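Local atomic coordinates of hydrolase (Burkholderia cenocepacia, PDB entry 4QKU), a protein that probably hydrolyses fumarylacetoacetate to fumarate and acetoacetate, the last step of phenylalanine and tyrosine breakdown, with the help of a bound divalent metal ion. Residues B[194-199]-B[255-260]; B[220-225]-B[274-279]; B[117-120]-B[124-127]; B[74-79]-B[105-110]; B[52-57]-B[137-142]. All coordinates share one frame; numbering follows the deposited sequence.

Contact 1: residues B[194-199]-B[255-260]. With NA (sodium ion), chain H; EDO (1,2-ethanediol), chain I; SO4 (sulfate ion), chain J.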
# COMPACT_ATOMS: atom_id res chain seq x y z
N THR B 194 6.98 18.08 7.77
CA THR B 194 7.17 18.06 6.33
C THR B 194 6.17 19.01 5.67
O THR B 194 4.95 18.92 5.88
CB THR B 194 6.93 16.67 5.71
OG1 THR B 194 7.70 15.69 6.38
CG2 THR B 194 7.33 16.67 4.24
N PRO B 195 6.69 19.95 4.86
CA PRO B 195 5.77 20.83 4.18
C PRO B 195 5.00 20.04 3.13
O PRO B 195 5.54 19.10 2.55
CB PRO B 195 6.66 21.88 3.54
CG PRO B 195 7.98 21.77 4.26
CD PRO B 195 8.10 20.34 4.67
N VAL B 196 3.75 20.43 2.92
CA VAL B 196 2.82 19.69 2.12
C VAL B 196 2.35 20.58 0.99
O VAL B 196 1.71 21.61 1.23
CB VAL B 196 1.61 19.27 2.97
CG1 VAL B 196 0.45 18.80 2.10
CG2 VAL B 196 2.02 18.17 3.95
N ARG B 197 2.66 20.19 -0.24
CA ARG B 197 2.31 21.00 -1.38
C ARG B 197 0.84 20.83 -1.80
O ARG B 197 0.35 19.72 -1.96
CB ARG B 197 3.22 20.64 -2.55
CG ARG B 197 3.12 21.63 -3.68
CD ARG B 197 4.31 21.46 -4.57
NE ARG B 197 5.52 21.93 -3.91
CZ ARG B 197 5.90 23.20 -3.83
NH1 ARG B 197 7.02 23.48 -3.21
NH2 ARG B 197 5.18 24.17 -4.33
N ARG B 198 0.14 21.95 -1.98
CA ARG B 198 -1.26 21.90 -2.44
C ARG B 198 -1.30 21.14 -3.75
O ARG B 198 -0.52 21.44 -4.65
CB ARG B 198 -1.87 23.29 -2.65
CG ARG B 198 -3.26 23.26 -3.28
CD ARG B 198 -3.72 24.66 -3.60
NE ARG B 198 -3.64 25.49 -2.40
CZ ARG B 198 -4.60 25.58 -1.47
NH1 ARG B 198 -5.77 24.95 -1.63
NH2 ARG B 198 -4.40 26.32 -0.38
N PRO B 199 -2.21 20.19 -3.86
CA PRO B 199 -2.29 19.39 -5.07
C PRO B 199 -3.09 20.03 -6.16
O PRO B 199 -4.03 20.76 -5.87
CB PRO B 199 -3.04 18.13 -4.60
CG PRO B 199 -3.89 18.62 -3.49
CD PRO B 199 -3.10 19.69 -2.80
N ASN B 255 -2.73 12.93 10.20
CA ASN B 255 -3.44 13.91 9.45
C ASN B 255 -3.56 13.38 8.05
O ASN B 255 -2.59 13.34 7.30
CB ASN B 255 -2.71 15.25 9.46
CG ASN B 255 -3.54 16.35 8.82
OD1 ASN B 255 -4.59 16.10 8.22
ND2 ASN B 255 -3.07 17.59 8.96
N ASP B 256 -4.78 12.98 7.69
CA ASP B 256 -5.02 12.47 6.36
C ASP B 256 -5.46 13.61 5.48
O ASP B 256 -6.66 13.76 5.21
CB ASP B 256 -6.06 11.36 6.33
CG ASP B 256 -6.25 10.79 4.92
OD1 ASP B 256 -5.34 10.96 4.08
OD2 ASP B 256 -7.32 10.22 4.64
N TRP B 257 -4.49 14.39 5.04
CA TRP B 257 -4.78 15.54 4.20
C TRP B 257 -5.65 15.12 3.04
O TRP B 257 -5.38 14.10 2.40
CB TRP B 257 -3.51 16.14 3.64
CG TRP B 257 -2.44 16.50 4.64
CD1 TRP B 257 -1.34 15.74 4.99
CD2 TRP B 257 -2.34 17.70 5.37
NE1 TRP B 257 -0.59 16.41 5.90
CE2 TRP B 257 -1.17 17.63 6.13
CE3 TRP B 257 -3.11 18.87 5.43
CZ2 TRP B 257 -0.76 18.66 6.95
CZ3 TRP B 257 -2.70 19.90 6.23
CH2 TRP B 257 -1.54 19.79 7.00
N SER B 258 -6.68 15.91 2.77
CA SER B 258 -7.69 15.58 1.76
C SER B 258 -7.99 16.77 0.86
O SER B 258 -8.15 17.89 1.35
CB SER B 258 -8.96 15.18 2.47
OG SER B 258 -8.73 14.12 3.38
N ALA B 259 -8.04 16.55 -0.45
CA ALA B 259 -8.49 17.59 -1.38
C ALA B 259 -9.95 17.33 -1.75
O ALA B 259 -10.22 16.46 -2.57
CB ALA B 259 -7.62 17.60 -2.61
N ARG B 260 -10.87 18.08 -1.16
CA ARG B 260 -12.29 17.72 -1.23
C ARG B 260 -12.91 17.90 -2.59
O ARG B 260 -13.81 17.13 -2.95
CB ARG B 260 -13.13 18.53 -0.24
CG ARG B 260 -12.63 18.48 1.18
CD ARG B 260 -12.52 17.07 1.66
NE ARG B 260 -12.44 16.95 3.11
CZ ARG B 260 -12.44 15.78 3.73
NH1 ARG B 260 -12.48 14.67 3.02
NH2 ARG B 260 -12.38 15.70 5.06
NA NA H . -3.83 12.22 2.72
C1 EDO I . 1.93 19.59 -7.15
O1 EDO I . 1.22 20.81 -6.87
C2 EDO I . 0.95 18.44 -7.20
O2 EDO I . -0.26 18.81 -7.85
S SO4 J . -13.97 11.21 4.18
O1 SO4 J . -14.06 9.80 3.73
O2 SO4 J . -13.66 11.23 5.62
O3 SO4 J . -12.91 11.95 3.46
O4 SO4 J . -15.28 11.84 3.90
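The methyl CG2 of V196 rests on the indole of W257, 3.7 Å from NE1 and 3.9 Å from CE2, lying over one face near the rim of the ring system. CG2, anti to the carbonyl carbon (chi1 165°, measured to CG1), is the branch that touches; CG1 lies over the same ring at longer range. On the opposite face of the ring sits the amide nitrogen ND2 of N255, so the indole is sandwiched between an apolar and a polar group, while its NE1 is hydrogen-bonded to T281 OG1. Further along, P199 CG meets A259 CB at 4.0 Å, a second apolar touch between chain segments that run in nearly the same direction, 19° apart. I435 of strand 424-436 also packs on both V196 and W257.

Beyond this buried packing, the sodium ion is bound by W257 O at 2.5 Å and D256 OD1 at 2.4 Å, and K276, A279 and T280 complete its coordination. S258 OG closes over the inverse gamma turn centred on D256 with a 2.8 Å hydrogen bond to D256 O. R260 NH1 donates a 2.8 Å hydrogen bond to sulfate O3, and D220 and E222 form salt bridges with the same guanidinium. The apolar packing joins strand 196-203 to the end of strand 248-259, where D256 and W257 supply two ligands of the FAH-family metal site, probably the predicted magnesium site.

Contact 2: residues B[220-225]-B[274-279]. With NA (sodium ion), chain H; SO4 (sulfate ion), chain J.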
# COMPACT_ATOMS: atom_id res chain seq x y z
N ASP B 220 -7.99 20.31 2.97
CA ASP B 220 -8.57 20.02 4.25
C ASP B 220 -7.65 19.09 5.03
O ASP B 220 -6.76 18.45 4.48
CB ASP B 220 -9.96 19.39 4.07
CG ASP B 220 -10.83 19.44 5.35
OD1 ASP B 220 -10.39 19.98 6.38
OD2 ASP B 220 -11.97 18.92 5.32
N ILE B 221 -7.87 19.07 6.34
CA ILE B 221 -7.23 18.11 7.23
C ILE B 221 -8.20 17.02 7.53
O ILE B 221 -9.39 17.12 7.22
CB ILE B 221 -6.79 18.76 8.56
CG1 ILE B 221 -7.94 19.52 9.24
CG2 ILE B 221 -5.66 19.72 8.30
CD1 ILE B 221 -8.38 18.87 10.51
N GLU B 222 -7.68 15.95 8.11
CA GLU B 222 -8.53 14.92 8.72
C GLU B 222 -7.86 14.45 9.99
O GLU B 222 -6.83 13.77 9.94
CB GLU B 222 -8.75 13.76 7.76
CG GLU B 222 -9.77 14.04 6.66
CD GLU B 222 -10.43 12.78 6.12
OE1 GLU B 222 -11.66 12.83 5.90
OE2 GLU B 222 -9.72 11.75 5.94
N LEU B 223 -8.42 14.86 11.13
CA LEU B 223 -7.96 14.41 12.44
C LEU B 223 -8.21 12.90 12.67
O LEU B 223 -9.34 12.45 12.65
CB LEU B 223 -8.63 15.20 13.56
CG LEU B 223 -8.44 14.69 14.99
CD1 LEU B 223 -6.98 14.70 15.43
CD2 LEU B 223 -9.27 15.57 15.91
N GLU B 224 -7.13 12.16 12.88
CA GLU B 224 -7.18 10.73 13.06
C GLU B 224 -6.05 10.31 13.95
O GLU B 224 -5.12 11.10 14.21
CB GLU B 224 -6.99 9.96 11.71
CG GLU B 224 -7.83 10.42 10.53
CD GLU B 224 -7.81 9.44 9.37
OE1 GLU B 224 -7.51 8.24 9.60
OE2 GLU B 224 -8.14 9.84 8.23
N THR B 225 -6.13 9.08 14.42
CA THR B 225 -4.98 8.38 14.95
C THR B 225 -4.74 7.14 14.11
O THR B 225 -5.63 6.64 13.40
CB THR B 225 -5.21 7.85 16.39
OG1 THR B 225 -6.24 6.87 16.37
CG2 THR B 225 -5.60 8.98 17.38
N ASN B 274 -6.38 9.98 -5.64
CA ASN B 274 -5.49 11.15 -5.68
C ASN B 274 -5.79 12.16 -4.59
O ASN B 274 -4.89 12.76 -4.03
CB ASN B 274 -5.62 11.92 -6.99
CG ASN B 274 -4.93 11.25 -8.14
OD1 ASN B 274 -4.11 10.35 -7.96
ND2 ASN B 274 -5.26 11.68 -9.36
N SER B 275 -7.07 12.31 -4.29
CA SER B 275 -7.54 13.28 -3.33
C SER B 275 -6.94 13.03 -1.94
O SER B 275 -6.94 13.94 -1.14
CB SER B 275 -9.06 13.26 -3.21
OG SER B 275 -9.47 12.05 -2.62
N LYS B 276 -6.45 11.82 -1.66
CA LYS B 276 -5.82 11.55 -0.37
C LYS B 276 -4.36 11.13 -0.45
O LYS B 276 -3.68 11.06 0.56
CB LYS B 276 -6.59 10.46 0.43
CG LYS B 276 -8.11 10.56 0.48
CD LYS B 276 -8.62 11.69 1.36
CE LYS B 276 -10.01 11.42 1.89
NZ LYS B 276 -9.98 10.81 3.26
N GLY B 277 -3.86 10.81 -1.63
CA GLY B 277 -2.58 10.13 -1.74
C GLY B 277 -1.43 11.07 -1.84
O GLY B 277 -0.30 10.64 -1.83
N PHE B 278 -1.72 12.36 -1.97
CA PHE B 278 -0.68 13.36 -2.18
C PHE B 278 0.18 13.60 -0.95
O PHE B 278 1.35 13.95 -1.07
CB PHE B 278 -1.27 14.68 -2.70
CG PHE B 278 -2.19 15.37 -1.74
CD1 PHE B 278 -1.67 16.26 -0.80
CD2 PHE B 278 -3.55 15.18 -1.79
CE1 PHE B 278 -2.51 16.93 0.08
CE2 PHE B 278 -4.38 15.82 -0.89
CZ PHE B 278 -3.86 16.71 0.01
N ALA B 279 -0.43 13.39 0.22
CA ALA B 279 0.28 13.46 1.48
C ALA B 279 -0.59 13.02 2.67
O ALA B 279 -1.79 13.26 2.74
CB ALA B 279 0.81 14.87 1.72
NA NA H . -3.83 12.22 2.72
S SO4 J . -13.97 11.21 4.18
O1 SO4 J . -14.06 9.80 3.73
O2 SO4 J . -13.66 11.23 5.62
O3 SO4 J . -12.91 11.95 3.46
O4 SO4 J . -15.28 11.84 3.90
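K276 reaches across to E222 with its ammonium group, and its course runs past the sodium ion before it arrives there. K276 CB lies 4.0 Å from the metal, which the backbone O of the same residue binds at 2.5 Å. CG is anti to the carbonyl carbon (chi1 -45°), and a further bend at chi2 carries the chain onward, CD packing against S258 of strand 248-259. K276 CE approaches sulfate O3 at 3.3 Å. A last bend, at chi4 (94°), swings K276 NZ to E222 OE2, where it forms a salt bridge of 2.9 Å; the ammonium meets this oxygen from above the carboxylate plane, 51° out of it. K276 NZ also donates to sulfate O3 at 3.2 Å.

This is the predicted active-site pocket of the FAH-family domain, in which E222 and E224 are predicted calcium ligands and K276 contributes to the predicted magnesium site. Here a sodium ion is present, held also by A279 O at 2.3 Å and by D256, W257 and T280. The two side chains cross at about a right angle: E222 comes from strand 219-229 with its chain extended beyond CG, K276 from the short helix 274-277. The other carboxylate oxygen, E222 OE1, the one paired with R260, lies 2.6 Å from sulfate O2. H156, the predicted proton acceptor, and Q263 are hydrogen-bonded to the same sulfate, probably taken up from the crystallisation liquor.

Contact 3: residues B[117-120]-B[124-127]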
# COMPACT_ATOMS: atom_id res chain seq x y z
N ALA B 117 21.12 6.10 40.54
CA ALA B 117 22.29 6.94 40.35
C ALA B 117 23.18 6.53 39.15
O ALA B 117 24.01 7.31 38.72
CB ALA B 117 23.13 6.94 41.61
N THR B 118 22.99 5.31 38.64
CA THR B 118 23.90 4.71 37.67
C THR B 118 24.25 5.62 36.50
O THR B 118 25.42 5.91 36.25
CB THR B 118 23.33 3.38 37.14
OG1 THR B 118 23.03 2.51 38.25
CG2 THR B 118 24.31 2.68 36.21
N LEU B 119 23.24 6.08 35.76
CA LEU B 119 23.47 7.01 34.67
C LEU B 119 23.37 8.47 35.11
O LEU B 119 24.09 9.33 34.62
CB LEU B 119 22.48 6.76 33.54
CG LEU B 119 22.56 7.74 32.36
CD1 LEU B 119 23.96 7.77 31.75
CD2 LEU B 119 21.50 7.39 31.31
N ARG B 120 22.50 8.75 36.07
CA ARG B 120 22.29 10.13 36.53
C ARG B 120 23.56 10.83 37.00
O ARG B 120 23.82 11.97 36.64
CB ARG B 120 21.27 10.11 37.65
CG ARG B 120 21.00 11.43 38.31
CD ARG B 120 20.32 11.24 39.64
NE ARG B 120 21.23 10.71 40.66
CZ ARG B 120 20.86 10.04 41.76
NH1 ARG B 120 19.58 9.76 42.02
NH2 ARG B 120 21.79 9.64 42.62
N ALA B 124 29.69 12.36 32.24
CA ALA B 124 30.37 12.13 30.97
C ALA B 124 29.51 11.27 30.05
O ALA B 124 29.39 11.54 28.85
CB ALA B 124 31.74 11.48 31.19
N LEU B 125 28.92 10.23 30.62
CA LEU B 125 28.13 9.29 29.84
C LEU B 125 26.76 9.85 29.47
O LEU B 125 26.25 9.57 28.39
CB LEU B 125 28.00 7.98 30.62
CG LEU B 125 27.40 6.81 29.87
CD1 LEU B 125 28.13 6.56 28.55
CD2 LEU B 125 27.40 5.57 30.76
N ARG B 126 26.17 10.66 30.35
CA ARG B 126 24.94 11.41 30.04
C ARG B 126 25.07 12.31 28.83
O ARG B 126 24.11 12.48 28.07
CB ARG B 126 24.55 12.31 31.19
CG ARG B 126 23.86 11.59 32.30
CD ARG B 126 23.68 12.50 33.49
NE ARG B 126 22.78 13.63 33.23
CZ ARG B 126 22.00 14.20 34.16
NH1 ARG B 126 21.99 13.76 35.42
NH2 ARG B 126 21.21 15.20 33.83
N ALA B 127 26.24 12.90 28.67
CA ALA B 127 26.50 13.76 27.52
C ALA B 127 26.65 12.95 26.23
O ALA B 127 26.50 13.50 25.14
CB ALA B 127 27.74 14.60 27.76
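The guanidinium of R126 is hydrogen-bonded to the backbone carbonyl of R120, and leucine packing accompanies it. In the polar part, R126 NH1 donates to the backbone O of R120 at 2.8 Å, with an N-H...O angle of 160°. The donor lies in the carbonyl plane on a lone pair of the oxygen, and that oxygen lies close to the plane of the guanidinium. A bend at chi3 (66°) turns the group back toward the short helix 117-120. The two arginine side chains run side by side and point the same way, yet their guanidinium planes are 53° apart; R120 sends NH1 to the backbone O of R114 instead.

The apolar part centres on L119. Its CD1 touches L125 CG at 4.0 Å and R126 CG at 3.9 Å, so the aliphatic base of the arginine serves as a packing surface. L119 also packs on F112 and on L111 of helix 98-111, while W26 lies against both arginines.

The contact thus joins helix 117-120 to helix 123-129 across a tight connection in the N-terminal domain. A carbonyl at the end of a short, weakly bonded helical turn accepts from a cation of the next helix, whose charge would probably strengthen the bond.

Contact 4: residues B[74-79]-B[105-110]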
# COMPACT_ATOMS: atom_id res chain seq x y z
N GLY B 74 26.28 -0.70 27.77
CA GLY B 74 25.83 -1.82 28.60
C GLY B 74 24.64 -1.53 29.48
O GLY B 74 24.27 -2.35 30.30
N LEU B 75 24.00 -0.38 29.29
CA LEU B 75 22.92 0.04 30.16
C LEU B 75 21.52 -0.33 29.65
O LEU B 75 20.53 -0.04 30.30
CB LEU B 75 23.02 1.55 30.43
CG LEU B 75 24.20 2.02 31.29
CD1 LEU B 75 24.10 3.52 31.48
CD2 LEU B 75 24.23 1.34 32.65
N VAL B 76 21.44 -0.97 28.50
CA VAL B 76 20.19 -1.57 28.07
C VAL B 76 20.55 -2.78 27.24
O VAL B 76 21.47 -2.73 26.42
CB VAL B 76 19.29 -0.60 27.27
CG1 VAL B 76 19.90 -0.26 25.92
CG2 VAL B 76 17.90 -1.17 27.07
N THR B 77 19.87 -3.89 27.47
CA THR B 77 20.22 -5.12 26.79
C THR B 77 18.99 -5.71 26.12
O THR B 77 17.89 -5.56 26.61
CB THR B 77 20.89 -6.15 27.74
OG1 THR B 77 20.12 -6.26 28.94
CG2 THR B 77 22.32 -5.72 28.11
N LEU B 78 19.22 -6.36 24.99
CA LEU B 78 18.18 -6.95 24.18
C LEU B 78 18.51 -8.43 23.97
O LEU B 78 19.61 -8.87 24.30
CB LEU B 78 18.13 -6.23 22.84
CG LEU B 78 17.29 -4.96 22.91
CD1 LEU B 78 17.69 -3.95 21.84
CD2 LEU B 78 15.83 -5.34 22.78
N PRO B 79 17.54 -9.21 23.42
CA PRO B 79 17.86 -10.57 23.01
C PRO B 79 19.13 -10.60 22.19
O PRO B 79 19.36 -9.71 21.37
CB PRO B 79 16.67 -10.95 22.11
CG PRO B 79 15.53 -10.12 22.60
CD PRO B 79 16.13 -8.85 23.16
N ARG B 105 11.35 -1.24 27.89
CA ARG B 105 10.61 -0.25 28.67
C ARG B 105 10.95 -0.34 30.15
O ARG B 105 11.14 0.69 30.80
CB ARG B 105 9.10 -0.42 28.46
CG ARG B 105 8.24 0.40 29.41
CD ARG B 105 6.76 0.23 29.10
NE ARG B 105 5.97 1.11 29.93
CZ ARG B 105 5.62 2.35 29.63
NH1 ARG B 105 5.95 2.90 28.49
NH2 ARG B 105 4.93 3.08 30.52
N VAL B 106 11.03 -1.55 30.67
CA VAL B 106 11.34 -1.76 32.08
C VAL B 106 12.76 -1.30 32.42
O VAL B 106 12.98 -0.73 33.49
CB VAL B 106 11.20 -3.26 32.49
CG1 VAL B 106 11.89 -3.56 33.82
CG2 VAL B 106 9.73 -3.66 32.57
N GLN B 107 13.71 -1.54 31.54
CA GLN B 107 15.08 -1.12 31.81
C GLN B 107 15.20 0.41 31.81
O GLN B 107 15.90 1.00 32.65
CB GLN B 107 16.03 -1.74 30.81
CG GLN B 107 16.17 -3.24 30.98
CD GLN B 107 16.94 -3.86 29.83
OE1 GLN B 107 18.17 -3.78 29.79
NE2 GLN B 107 16.22 -4.49 28.89
N LEU B 108 14.50 1.04 30.87
CA LEU B 108 14.54 2.48 30.75
C LEU B 108 13.87 3.13 31.94
O LEU B 108 14.45 4.01 32.57
CB LEU B 108 13.89 2.94 29.46
CG LEU B 108 14.61 2.54 28.17
CD1 LEU B 108 13.84 3.10 26.99
CD2 LEU B 108 16.05 3.01 28.14
N SER B 109 12.67 2.68 32.27
CA SER B 109 11.98 3.20 33.45
C SER B 109 12.84 3.12 34.72
O SER B 109 12.85 4.04 35.52
CB SER B 109 10.67 2.48 33.68
OG SER B 109 9.95 3.13 34.70
N ALA B 110 13.57 2.02 34.89
CA ALA B 110 14.39 1.81 36.08
C ALA B 110 15.58 2.74 36.07
O ALA B 110 15.87 3.41 37.02
CB ALA B 110 14.84 0.36 36.17
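The Q107 side chain crosses those of T77 and V76 at about a right angle and brings its amide to the T77 backbone. The glutamine is extended beyond CG, and its CG stands anti to the carbonyl carbon (chi1 -68°), which projects the amide from the helix to the loop. There it bonds to both backbone polar groups of T77: T77 N donates to Q107 OE1 at 2.9 Å, tilted 20° from the carbonyl plane, while Q107 NE2 donates to T77 O at 3.0 Å. The latter bond is nearly straight, with an N-H...O angle of 170°, and lies in the plane of the amide. T77 OG1 adds a longer bond of 3.3 Å to Q107 OE1, from a more strongly tilted direction, so OE1 accepts two donors and the amide is fixed in its rotation. V76 CG2 packs beside it, 3.8 Å from Q107 OE1.

NE2 is also hydrogen-bonded to S103 O, one turn earlier in the helix. The loop 74-79 follows helix 67-72, whose end at G74 is a Schellman motif, and V76 packs back on L70 and A71 of that helix. Q107 thereby ties this loop to the side of helix 98-111, with L70 also touching L108, in the N-terminal domain.

Contact 5: residues B[52-57]-B[137-142]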
# COMPACT_ATOMS: atom_id res chain seq x y z
N GLY B 52 25.25 11.86 14.72
CA GLY B 52 25.06 10.65 13.91
C GLY B 52 23.81 10.56 13.06
O GLY B 52 22.88 11.37 13.16
N ALA B 53 23.80 9.52 12.22
CA ALA B 53 22.72 9.26 11.30
C ALA B 53 21.48 8.77 12.04
O ALA B 53 21.55 8.35 13.19
CB ALA B 53 23.15 8.22 10.28
N ARG B 54 20.34 8.80 11.36
CA ARG B 54 19.08 8.49 11.99
C ARG B 54 19.13 7.11 12.66
O ARG B 54 19.66 6.16 12.10
CB ARG B 54 17.92 8.60 11.00
CG ARG B 54 17.85 7.51 9.95
CD ARG B 54 16.75 7.77 8.94
NE ARG B 54 16.98 9.00 8.18
CZ ARG B 54 16.07 9.56 7.38
NH1 ARG B 54 14.87 9.03 7.23
NH2 ARG B 54 16.36 10.69 6.74
N ARG B 55 18.56 7.02 13.86
CA ARG B 55 18.62 5.81 14.66
C ARG B 55 17.57 5.87 15.77
O ARG B 55 16.98 6.93 15.99
CB ARG B 55 20.01 5.68 15.28
CG ARG B 55 20.36 6.81 16.24
CD ARG B 55 21.87 6.94 16.40
NE ARG B 55 22.23 8.04 17.30
CZ ARG B 55 22.41 9.30 16.94
NH1 ARG B 55 22.28 9.70 15.68
NH2 ARG B 55 22.72 10.20 17.87
N PRO B 56 17.32 4.74 16.45
CA PRO B 56 16.24 4.67 17.41
C PRO B 56 16.45 5.49 18.64
O PRO B 56 17.57 5.52 19.17
CB PRO B 56 16.19 3.19 17.79
CG PRO B 56 16.81 2.49 16.66
CD PRO B 56 17.89 3.41 16.20
N GLY B 57 15.39 6.15 19.09
CA GLY B 57 15.40 6.92 20.34
C GLY B 57 14.09 6.88 21.10
O GLY B 57 13.07 6.41 20.59
N THR B 137 16.64 15.88 14.78
CA THR B 137 15.69 15.91 13.69
C THR B 137 14.97 14.59 13.71
O THR B 137 15.62 13.54 13.85
CB THR B 137 16.41 16.10 12.36
OG1 THR B 137 17.13 17.33 12.41
CG2 THR B 137 15.41 16.14 11.21
N LEU B 138 13.65 14.64 13.62
CA LEU B 138 12.84 13.44 13.74
C LEU B 138 12.35 12.99 12.39
O LEU B 138 11.99 13.80 11.53
CB LEU B 138 11.65 13.69 14.66
CG LEU B 138 12.09 14.17 16.02
CD1 LEU B 138 10.92 14.77 16.77
CD2 LEU B 138 12.71 13.01 16.80
N HIS B 139 12.33 11.67 12.20
CA HIS B 139 12.01 11.07 10.94
C HIS B 139 10.87 10.07 11.13
O HIS B 139 10.46 9.80 12.28
CB HIS B 139 13.24 10.37 10.39
CG HIS B 139 14.48 11.22 10.42
ND1 HIS B 139 14.84 12.05 9.37
CD2 HIS B 139 15.44 11.36 11.35
CE1 HIS B 139 15.97 12.66 9.66
NE2 HIS B 139 16.36 12.27 10.86
N LEU B 140 10.32 9.58 10.04
CA LEU B 140 9.34 8.50 10.11
C LEU B 140 9.86 7.37 10.99
O LEU B 140 10.95 6.85 10.71
CB LEU B 140 9.09 7.92 8.72
CG LEU B 140 7.89 8.43 7.93
CD1 LEU B 140 7.65 7.48 6.76
CD2 LEU B 140 6.63 8.53 8.78
N PRO B 141 9.09 6.98 12.02
CA PRO B 141 9.58 6.00 12.96
C PRO B 141 9.73 4.61 12.37
O PRO B 141 10.59 3.84 12.80
CB PRO B 141 8.53 6.03 14.07
CG PRO B 141 7.31 6.58 13.45
CD PRO B 141 7.76 7.49 12.38
N VAL B 142 8.88 4.28 11.40
CA VAL B 142 8.95 2.98 10.75
C VAL B 142 8.92 3.09 9.23
O VAL B 142 8.46 4.09 8.68
CB VAL B 142 7.79 2.08 11.18
CG1 VAL B 142 7.89 1.72 12.65
CG2 VAL B 142 6.44 2.74 10.89
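A five-stranded antiparallel sheet of the N-terminal domain carries this contact, between the corner leading into strand 55-60 and the edge strand 137-139. Strand 44-49 lies between them, so the two segments meet across a neighbour through long side chains. R54 lays its guanidinium flat on the imidazole of H139: the centres are 3.8 Å apart and the planes 26° from parallel. H139 ND1 lies over the face of the R54 guanidinium, 3.3 Å from R54 NH2 with an angle too poor for a hydrogen bond, and R54 CZ is 3.4 Å from the same nitrogen. R54 NE stands above the middle of the imidazole. The root of the arginine takes part too, with R54 CB 3.7 Å from H139 CD2. Its CG is held between the backbone N and the carbonyl carbon (chi1 72°), and a bend at chi3 folds the end of the chain back over the ring.

A second-shell bond holds the histidine: H139 NE2 is hydrogen-bonded to S48 OG of the intervening strand, which sets the turn of the ring. R55 NH1 bonds to A53 O at 2.9 Å across the corner from which R54 projects, while D49 and D66 form salt bridges with the R55 guanidinium.

Because the arginine is stacked on the ring face, cation-pi and dispersion forces probably contribute most, and the nearby positive charge would probably disfavour protonation of the histidine.

Overall arrangement
Along the chain, contact 5 opens first, and the segments of contacts 4 and 3, in that order, lie in the sequence between its two segments, all in the N-terminal domain. Contacts 3 and 4 are neighbours, their centres about 15 Å apart, and meet through L75, which packs on T118, L119 and L125. Contacts 1 and 2 follow in the C-terminal domain, with alternating segments and centres about 6 Å apart; they share the adjoining strands 219-229 and 248-259, the sodium ion and the sulfate. Their centres lie about 23 Å from that of contact 5 and 37 to 43 Å from those of contacts 3 and 4, placing N-terminal packing well apart from the predicted catalytic pocket.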